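Cyclic nucleotide-binding protein (Ruegeria pomeroyi, PDB 3FX3) is probably a DNA-binding transcription regulator of the Crp type, with a cyclic nucleotide-binding domain and a helix-turn-helix domain. Local coordinates at residues D180-A185 / M190-L195. Sequence-based numbering, arbitrary orientation.
Sequences DKMLIA and MKPESL. With PO4 (phosphate ion), chain H.
The carbonyl of A185 is the flat group that meets the opposite segment, and it receives the one hydrogen bond between 180-185 and 190-195: M190 N reaches A185 O at 2.9 Å, nearly straight at the hydrogen (172°) but tilted 32° from the carbonyl plane. The other flat group is the carboxylate of D180, just before the turn that leads into the first helix; its OD1 accepts from M182 N at 3.0 Å, a capping bond that comes from above the carboxylate plane. P192, a puckered ring, offers its CG corner, 3.9 Å from CE of M182, a selenomethionine whose chain bends at its last torsion, and CG and SE of that chain lie close to the same ring carbon. Deeper in, L195 reaches across with a single methyl, CD2. Its CG stands anti to the backbone N (chi1 -178°), which carries CD2 across to K181 O at 3.4 Å, and the same CD2 sits 3.9 Å from both A185 CB and I184 CB. A185 CB also lies 3.3 Å from M190 O, in the turn ahead of the second helix. On the second helix, S194 OG lies near a phosphate, probably from the crystallisation liquor, that R197 NE also binds. The two helices, 182-187 and 192-203, joined by a tight turn, form the helix-turn-helix of a Crp-like domain, the second being the recognition helix in this family. Helix 154-165 closes the inner side, with V158 against L195 and M190 and F161 against I184, while L183 turns the other way to strand 74-81 of the cyclic nucleotide-binding domain.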
loop_
_atom_site.group_PDB
_atom_site.type_symbol
_atom_site.label_atom_id
_atom_site.label_comp_id
_atom_site.label_asym_id
_atom_site.label_seq_id
_atom_site.Cartn_x
_atom_site.Cartn_y
_atom_site.Cartn_z
ATOM N N ASP B 180 -19.367 -11.179 16.038
ATOM C CA ASP B 180 -19.386 -11.952 14.810
ATOM C C ASP B 180 -17.981 -12.037 14.203
ATOM O O ASP B 180 -17.543 -11.128 13.509
ATOM C CB ASP B 180 -20.335 -11.328 13.785
ATOM C CG ASP B 180 -20.376 -12.116 12.494
ATOM O OD1 ASP B 180 -19.774 -13.223 12.425
ATOM O OD2 ASP B 180 -20.973 -11.613 11.538
ATOM N N LYS B 181 -17.308 -13.161 14.416
ATOM C CA LYS B 181 -15.911 -13.301 13.963
ATOM C C LYS B 181 -15.778 -13.367 12.430
ATOM O O LYS B 181 -14.672 -13.214 11.896
ATOM C CB LYS B 181 -15.233 -14.525 14.617
ATOM C CG LYS B 181 -15.238 -14.531 16.172
ATOM C CD LYS B 181 -14.521 -13.293 16.769
ATOM C CE LYS B 181 -14.582 -13.274 18.303
ATOM N NZ LYS B 181 -15.964 -12.996 18.837
HETATM N N MSE B 182 -16.889 -13.559 11.727
HETATM C CA MSE B 182 -16.872 -13.530 10.268
HETATM C C MSE B 182 -16.448 -12.183 9.705
HETATM O O MSE B 182 -15.909 -12.113 8.600
HETATM C CB MSE B 182 -18.237 -13.961 9.703
HETATM C CG MSE B 182 -18.500 -15.456 9.967
HETATM SE SE MSE B 182 -20.033 -16.324 9.066
HETATM C CE MSE B 182 -19.635 -15.669 7.247
ATOM N N LEU B 183 -16.657 -11.109 10.459
ATOM C CA LEU B 183 -16.154 -9.805 10.045
ATOM C C LEU B 183 -14.631 -9.783 10.008
ATOM O O LEU B 183 -14.044 -9.190 9.112
ATOM C CB LEU B 183 -16.664 -8.703 10.980
ATOM C CG LEU B 183 -18.194 -8.496 10.972
ATOM C CD1 LEU B 183 -18.620 -7.595 12.102
ATOM C CD2 LEU B 183 -18.676 -7.930 9.626
ATOM N N ILE B 184 -13.988 -10.438 10.970
ATOM C CA ILE B 184 -12.514 -10.506 10.985
ATOM C C ILE B 184 -12.036 -11.410 9.840
ATOM O O ILE B 184 -11.061 -11.104 9.140
ATOM C CB ILE B 184 -11.982 -11.043 12.333
ATOM C CG1 ILE B 184 -12.420 -10.116 13.472
ATOM C CG2 ILE B 184 -10.466 -11.172 12.319
ATOM C CD1 ILE B 184 -12.204 -8.638 13.184
ATOM N N ALA B 185 -12.763 -12.492 9.616
ATOM C CA ALA B 185 -12.417 -13.429 8.561
ATOM C C ALA B 185 -12.444 -12.707 7.231
ATOM O O ALA B 185 -11.502 -12.826 6.441
ATOM C CB ALA B 185 -13.383 -14.650 8.562
HETATM N N MSE B 190 -10.064 -14.691 4.823
HETATM C CA MSE B 190 -10.041 -16.112 5.242
HETATM C C MSE B 190 -11.440 -16.687 5.326
HETATM O O MSE B 190 -12.375 -15.990 5.711
HETATM C CB MSE B 190 -9.383 -16.282 6.616
HETATM C CG MSE B 190 -7.931 -15.899 6.662
HETATM SE SE MSE B 190 -7.202 -15.903 8.488
HETATM C CE MSE B 190 -6.850 -17.842 8.660
ATOM N N LYS B 191 -11.585 -17.965 4.992
ATOM C CA LYS B 191 -12.850 -18.674 5.284
ATOM C C LYS B 191 -13.062 -18.695 6.806
ATOM O O LYS B 191 -12.093 -18.783 7.557
ATOM C CB LYS B 191 -12.830 -20.111 4.745
ATOM C CG LYS B 191 -12.759 -20.242 3.208
ATOM C CD LYS B 191 -13.943 -19.530 2.513
ATOM C CE LYS B 191 -14.120 -19.968 1.042
ATOM N NZ LYS B 191 -15.325 -19.307 0.401
ATOM N N PRO B 192 -14.316 -18.572 7.266
ATOM C CA PRO B 192 -14.678 -18.662 8.704
ATOM C C PRO B 192 -13.995 -19.787 9.460
ATOM O O PRO B 192 -13.454 -19.584 10.557
ATOM C CB PRO B 192 -16.184 -18.906 8.658
ATOM C CG PRO B 192 -16.641 -18.156 7.431
ATOM C CD PRO B 192 -15.465 -18.126 6.454
ATOM N N GLU B 193 -13.988 -20.965 8.859
ATOM C CA GLU B 193 -13.440 -22.134 9.512
ATOM C C GLU B 193 -11.913 -22.074 9.578
ATOM O O GLU B 193 -11.303 -22.591 10.531
ATOM C CB GLU B 193 -13.970 -23.431 8.853
ATOM C CG GLU B 193 -13.540 -23.719 7.396
ATOM C CD GLU B 193 -14.334 -22.944 6.302
ATOM O OE1 GLU B 193 -15.223 -22.091 6.575
ATOM O OE2 GLU B 193 -14.034 -23.219 5.118
ATOM N N SER B 194 -11.296 -21.427 8.580
ATOM C CA SER B 194 -9.856 -21.176 8.607
ATOM C C SER B 194 -9.482 -20.249 9.750
ATOM O O SER B 194 -8.501 -20.492 10.441
ATOM C CB SER B 194 -9.353 -20.577 7.294
ATOM O OG SER B 194 -9.453 -21.508 6.239
ATOM N N LEU B 195 -10.259 -19.194 9.950
ATOM C CA LEU B 195 -10.022 -18.298 11.089
ATOM C C LEU B 195 -10.110 -19.069 12.406
ATOM O O LEU B 195 -9.310 -18.835 13.321
ATOM C CB LEU B 195 -11.003 -17.119 11.098
ATOM C CG LEU B 195 -10.806 -16.092 12.213
ATOM C CD1 LEU B 195 -9.407 -15.526 12.157
ATOM C CD2 LEU B 195 -11.830 -14.974 12.152
HETATM P P PO4 H . -5.786 -23.345 6.830
HETATM O O1 PO4 H . -6.878 -23.158 5.797
HETATM O O2 PO4 H . -6.091 -24.587 7.630
HETATM O O3 PO4 H . -5.712 -22.176 7.795
HETATM O O4 PO4 H . -4.451 -23.511 6.139
#